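Local coordinates for packaging enzyme P4 (Pseudomonas phage phi13, PDB 4BLP), which probably hydrolyses NTPs as a hexameric RecA-like helicase that drives RNA packaging into the capsid of a double-stranded RNA phage, at residues I66-G71 with L75-D80; A108-P113 with V199-A204. All coordinates share one frame; numbering follows the deposited sequence.

Overall arrangement
Both contacts are largely buried and meet in one small antiparallel sheet, where strand 73-78 lies between strands 65-70 and 110-111. Interaction 1 pairs the first two of these strands: four backbone hydrogen bonds tie residues 66-68 to residues 75-77, and a phenyl ring packs on a leucine beside them. Interaction 2 is smaller and wholly apolar, two valine-leucine touches joining strand 110-111 and the residue just before it to helix 193-205, with no hydrogen bond. The centres of the two contacts lie about 9 Å apart. Val76 N to Phe111 O, at 2.8 Å, is a probable hydrogen bond that links them through the sheet. Helix 193-205 also covers Phe68, Val70 and Leu75 of interaction 1.

Interaction 1 (I66-G71 with L75-D80); sequences ILFAVG and LVVDKD
Phe68 lays one face of its ring against Leu75. Leu75 CB sits 3.8 Å from the centroid of the Phe68 ring and 17° off its normal, a CH-pi contact displaced toward the rim, while Leu75 CD1 reaches Phe68 CE2 at 3.6 Å. The ring gets there because Phe68 CG stands between its own N and carbonyl carbon (chi1 63°), folding the phenyl back over the neighbouring strand; its edge meets Val77 N nearly in plane. Val70 CG2 comes obliquely to the same Leu75 methyl. Further along this face, Ile66 and Val77 run side by side and point the same way, with Ile66 CB 3.8 Å from Val77 CG1, and the aliphatic part of Lys79 crosses the end of Ile66 at about a right angle. On the other face Leu67 CD1 meets Val76 CG2 at 3.8 Å.

Ile66 exchanges two backbone hydrogen bonds with Val77, and Phe68 two with Leu75; Ile66 N lies 3.0 Å from Val77 O. Leu197 and Ile245, from helices 193-205 and 233-248, also pack on Phe68. Asp78 is the N-cap of helix 79-91, its OD1 accepting from Ala81 N and, weakly, from Asp80 N. The arrangement is an antiparallel beta hairpin, its Ile66, Phe68 and Leu75 face packed against helices 193-205 and 233-248.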
loop_
_atom_site.group_PDB
_atom_site.type_symbol
_atom_site.label_atom_id
_atom_site.label_comp_id
_atom_site.label_asym_id
_atom_site.label_seq_id
_atom_site.Cartn_x
_atom_site.Cartn_y
_atom_site.Cartn_z
ATOM N N ILE D 66 4.034 -30.970 -7.294
ATOM C CA ILE D 66 2.752 -30.371 -6.918
ATOM C C ILE D 66 3.032 -28.903 -6.601
ATOM O O ILE D 66 3.740 -28.620 -5.637
ATOM C CB ILE D 66 2.038 -31.054 -5.736
ATOM C CG1 ILE D 66 1.808 -32.563 -6.001
ATOM C CG2 ILE D 66 0.679 -30.329 -5.439
ATOM C CD1 ILE D 66 1.453 -33.331 -4.701
ATOM N N LEU D 67 2.437 -27.998 -7.363
ATOM C CA LEU D 67 2.563 -26.563 -7.107
ATOM C C LEU D 67 1.457 -26.129 -6.144
ATOM O O LEU D 67 0.291 -26.497 -6.330
ATOM C CB LEU D 67 2.406 -25.794 -8.439
ATOM C CG LEU D 67 2.433 -24.257 -8.359
ATOM C CD1 LEU D 67 3.871 -23.753 -7.990
ATOM C CD2 LEU D 67 1.984 -23.652 -9.714
ATOM N N PHE D 68 1.807 -25.351 -5.121
ATOM C CA PHE D 68 0.829 -24.795 -4.188
ATOM C C PHE D 68 1.361 -23.456 -3.693
ATOM O O PHE D 68 2.396 -22.975 -4.178
ATOM C CB PHE D 68 0.530 -25.777 -3.034
ATOM C CG PHE D 68 1.689 -26.132 -2.112
ATOM C CD1 PHE D 68 2.689 -27.015 -2.526
ATOM C CD2 PHE D 68 1.730 -25.652 -0.806
ATOM C CE1 PHE D 68 3.727 -27.396 -1.646
ATOM C CE2 PHE D 68 2.749 -26.043 0.068
ATOM C CZ PHE D 68 3.761 -26.881 -0.368
ATOM N N ALA D 69 0.648 -22.829 -2.752
ATOM C CA ALA D 69 1.110 -21.538 -2.275
ATOM C C ALA D 69 0.762 -21.341 -0.834
ATOM O O ALA D 69 -0.271 -21.841 -0.379
ATOM C CB ALA D 69 0.453 -20.416 -3.118
ATOM N N VAL D 70 1.584 -20.556 -0.130
ATOM C CA VAL D 70 1.228 -20.094 1.230
ATOM C C VAL D 70 1.356 -18.561 1.145
ATOM O O VAL D 70 2.451 -18.044 0.874
ATOM C CB VAL D 70 2.045 -20.760 2.366
ATOM C CG1 VAL D 70 1.726 -22.260 2.498
ATOM C CG2 VAL D 70 3.519 -20.521 2.252
ATOM N N GLY D 71 0.234 -17.843 1.269
ATOM C CA GLY D 71 0.245 -16.400 1.009
ATOM C C GLY D 71 0.686 -16.186 -0.438
ATOM O O GLY D 71 0.248 -16.917 -1.350
ATOM N N LEU D 75 5.192 -22.651 -3.789
ATOM C CA LEU D 75 5.994 -23.785 -3.305
ATOM C C LEU D 75 5.723 -24.982 -4.175
ATOM O O LEU D 75 4.639 -25.121 -4.751
ATOM C CB LEU D 75 5.573 -24.146 -1.871
ATOM C CG LEU D 75 5.914 -23.111 -0.776
ATOM C CD1 LEU D 75 5.220 -23.483 0.522
ATOM C CD2 LEU D 75 7.437 -23.009 -0.569
ATOM N N VAL D 76 6.723 -25.856 -4.243
ATOM C CA VAL D 76 6.554 -27.123 -4.942
ATOM C C VAL D 76 7.016 -28.222 -4.020
ATOM O O VAL D 76 8.056 -28.083 -3.367
ATOM C CB VAL D 76 7.348 -27.152 -6.275
ATOM C CG1 VAL D 76 7.311 -28.561 -6.901
ATOM C CG2 VAL D 76 6.793 -26.132 -7.267
ATOM N N VAL D 77 6.258 -29.298 -3.947
ATOM C CA VAL D 77 6.732 -30.510 -3.286
ATOM C C VAL D 77 7.006 -31.525 -4.436
ATOM O O VAL D 77 6.177 -31.653 -5.360
ATOM C CB VAL D 77 5.801 -31.074 -2.185
ATOM C CG1 VAL D 77 4.409 -31.345 -2.726
ATOM C CG2 VAL D 77 6.400 -32.362 -1.571
ATOM N N ASP D 78 8.171 -32.177 -4.418
ATOM C CA ASP D 78 8.448 -33.214 -5.423
ATOM C C ASP D 78 8.270 -34.573 -4.744
ATOM O O ASP D 78 9.018 -34.922 -3.823
ATOM C CB ASP D 78 9.837 -33.056 -6.060
ATOM C CG ASP D 78 9.977 -34.028 -7.254
ATOM O OD1 ASP D 78 10.117 -35.231 -7.017
ATOM O OD2 ASP D 78 9.761 -33.597 -8.415
ATOM N N LYS D 79 7.249 -35.343 -5.195
ATOM C CA LYS D 79 6.911 -36.646 -4.609
ATOM C C LYS D 79 8.024 -37.674 -4.775
ATOM O O LYS D 79 8.127 -38.570 -3.939
ATOM C CB LYS D 79 5.624 -37.202 -5.277
ATOM C CG LYS D 79 4.411 -36.346 -4.889
ATOM C CD LYS D 79 3.120 -36.935 -5.521
ATOM C CE LYS D 79 2.998 -36.474 -6.951
ATOM N NZ LYS D 79 1.853 -37.131 -7.649
ATOM N N ASP D 80 8.817 -37.591 -5.870
ATOM C CA ASP D 80 9.869 -38.571 -6.113
ATOM C C ASP D 80 11.098 -38.266 -5.237
ATOM O O ASP D 80 11.723 -39.205 -4.693
ATOM C CB ASP D 80 10.250 -38.618 -7.595
ATOM C CG ASP D 80 9.192 -39.256 -8.468
ATOM O OD1 ASP D 80 8.183 -39.755 -7.909
ATOM O OD2 ASP D 80 9.359 -39.231 -9.695
#

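Interaction 2 (A108-P113 with V199-A204); sequences AVVFVP and VALLLA
With chi1 at 175°, Val110 has CG1 anti to its backbone N and CG2 anti to its carbonyl carbon, and it is CG2 that reaches helix 193-205. Leu201 meets it with CG anti to its own carbonyl carbon (chi1 -66°) and an extended second torsion, which carries CD1 outward from the helix. The two side chains cross at about a right angle, Val110 CG2 touching Leu201 CD1 at 4.0 Å. One residue earlier, Val109 uses the equivalent methyl: its CG2 lies 4.2 Å from Leu202 CD1, and these side chains meet obliquely. Both valines direct their CB toward the helix. Leu201 does likewise, but Leu202 leaves the helix to one side of the contact and only its branched end turns in to Val109.

This is sheet-to-helix packing inside a P-loop NTPase chain: the short strand 110-111 is the third strand of a small antiparallel sheet, and helix 193-205 touches both it and the large mixed sheet. The helix also rests on strand 170-173 of that larger sheet, where Val199, Ala200 and Leu203 touch Ile172.

The contact is modest, 142 Å² in all, and involves methyl groups alone; the backbones stay well apart, with Val109 CA 8.4 Å from Leu202 CA. Helix 79-91 flanks the two pairs, Leu82 packing on both Val109 and Leu201, and Leu85 on both Val109 and Leu202. Asp78 N bonds to Val109 O, probably a hydrogen bond, just ahead of the strand.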
loop_
_atom_site.group_PDB
_atom_site.type_symbol
_atom_site.label_atom_id
_atom_site.label_comp_id
_atom_site.label_asym_id
_atom_site.label_seq_id
_atom_site.Cartn_x
_atom_site.Cartn_y
_atom_site.Cartn_z
ATOM N N ALA D 108 15.573 -30.317 -2.790
ATOM C CA ALA D 108 14.751 -30.840 -3.887
ATOM C C ALA D 108 13.338 -31.263 -3.458
ATOM O O ALA D 108 12.448 -31.431 -4.314
ATOM C CB ALA D 108 15.456 -32.042 -4.509
ATOM N N VAL D 109 13.141 -31.518 -2.153
ATOM C CA VAL D 109 11.876 -32.060 -1.651
ATOM C C VAL D 109 10.791 -30.970 -1.626
ATOM O O VAL D 109 9.678 -31.233 -2.033
ATOM C CB VAL D 109 12.046 -32.711 -0.248
ATOM C CG1 VAL D 109 10.685 -33.223 0.294
ATOM C CG2 VAL D 109 13.069 -33.851 -0.292
ATOM N N VAL D 110 11.112 -29.786 -1.052
ATOM C CA VAL D 110 10.174 -28.641 -1.020
ATOM C C VAL D 110 11.003 -27.454 -1.412
ATOM O O VAL D 110 12.087 -27.243 -0.824
ATOM C CB VAL D 110 9.489 -28.410 0.355
ATOM C CG1 VAL D 110 8.619 -27.133 0.332
ATOM C CG2 VAL D 110 8.664 -29.627 0.785
ATOM N N PHE D 111 10.543 -26.689 -2.387
ATOM C CA PHE D 111 11.322 -25.529 -2.808
ATOM C C PHE D 111 10.429 -24.460 -3.368
ATOM O O PHE D 111 9.288 -24.741 -3.789
ATOM C CB PHE D 111 12.386 -25.936 -3.877
ATOM C CG PHE D 111 11.809 -26.560 -5.146
ATOM C CD1 PHE D 111 11.560 -27.936 -5.218
ATOM C CD2 PHE D 111 11.479 -25.768 -6.241
ATOM C CE1 PHE D 111 11.003 -28.510 -6.374
ATOM C CE2 PHE D 111 10.898 -26.327 -7.388
ATOM C CZ PHE D 111 10.669 -27.704 -7.452
ATOM N N VAL D 112 10.953 -23.236 -3.394
ATOM C CA VAL D 112 10.274 -22.148 -4.105
ATOM C C VAL D 112 10.657 -22.253 -5.597
ATOM O O VAL D 112 11.854 -22.117 -5.934
ATOM C CB VAL D 112 10.660 -20.758 -3.538
ATOM C CG1 VAL D 112 9.976 -19.634 -4.359
ATOM C CG2 VAL D 112 10.260 -20.670 -2.063
ATOM N N PRO D 113 9.680 -22.474 -6.509
ATOM C CA PRO D 113 10.015 -22.531 -7.956
ATOM C C PRO D 113 10.400 -21.125 -8.386
ATOM O O PRO D 113 9.749 -20.139 -7.977
ATOM C CB PRO D 113 8.729 -23.031 -8.622
ATOM C CG PRO D 113 7.605 -22.517 -7.685
ATOM C CD PRO D 113 8.228 -22.643 -6.275
ATOM N N VAL D 199 11.734 -31.247 5.878
ATOM C CA VAL D 199 12.176 -32.084 7.011
ATOM C C VAL D 199 10.942 -32.757 7.648
ATOM O O VAL D 199 10.985 -33.955 7.950
ATOM C CB VAL D 199 12.998 -31.249 8.035
ATOM C CG1 VAL D 199 13.231 -32.008 9.338
ATOM C CG2 VAL D 199 14.340 -30.874 7.412
ATOM N N ALA D 200 9.865 -31.990 7.843
ATOM C CA ALA D 200 8.615 -32.543 8.405
ATOM C C ALA D 200 8.061 -33.665 7.540
ATOM O O ALA D 200 7.704 -34.737 8.067
ATOM C CB ALA D 200 7.568 -31.429 8.555
ATOM N N LEU D 201 7.946 -33.424 6.224
ATOM C CA LEU D 201 7.399 -34.451 5.310
ATOM C C LEU D 201 8.298 -35.684 5.267
ATOM O O LEU D 201 7.792 -36.805 5.208
ATOM C CB LEU D 201 7.224 -33.880 3.894
ATOM C CG LEU D 201 6.143 -32.763 3.826
ATOM C CD1 LEU D 201 6.081 -32.173 2.405
ATOM C CD2 LEU D 201 4.742 -33.364 4.233
ATOM N N LEU D 202 9.629 -35.490 5.280
ATOM C CA LEU D 202 10.549 -36.645 5.275
ATOM C C LEU D 202 10.388 -37.498 6.535
ATOM O O LEU D 202 10.260 -38.733 6.442
ATOM C CB LEU D 202 12.004 -36.162 5.125
ATOM C CG LEU D 202 12.383 -35.748 3.696
ATOM C CD1 LEU D 202 13.659 -34.816 3.726
ATOM C CD2 LEU D 202 12.652 -36.980 2.853
ATOM N N LEU D 203 10.375 -36.865 7.698
ATOM C CA LEU D 203 10.210 -37.570 8.967
ATOM C C LEU D 203 8.853 -38.275 9.046
ATOM O O LEU D 203 8.801 -39.427 9.416
ATOM C CB LEU D 203 10.339 -36.582 10.125
ATOM C CG LEU D 203 11.780 -36.132 10.405
ATOM C CD1 LEU D 203 11.758 -34.895 11.238
ATOM C CD2 LEU D 203 12.628 -37.281 11.083
ATOM N N ALA D 204 7.765 -37.600 8.659
ATOM C CA ALA D 204 6.432 -38.222 8.716
ATOM C C ALA D 204 6.336 -39.396 7.731
ATOM O O ALA D 204 5.774 -40.455 8.065
ATOM C CB ALA D 204 5.364 -37.168 8.423
#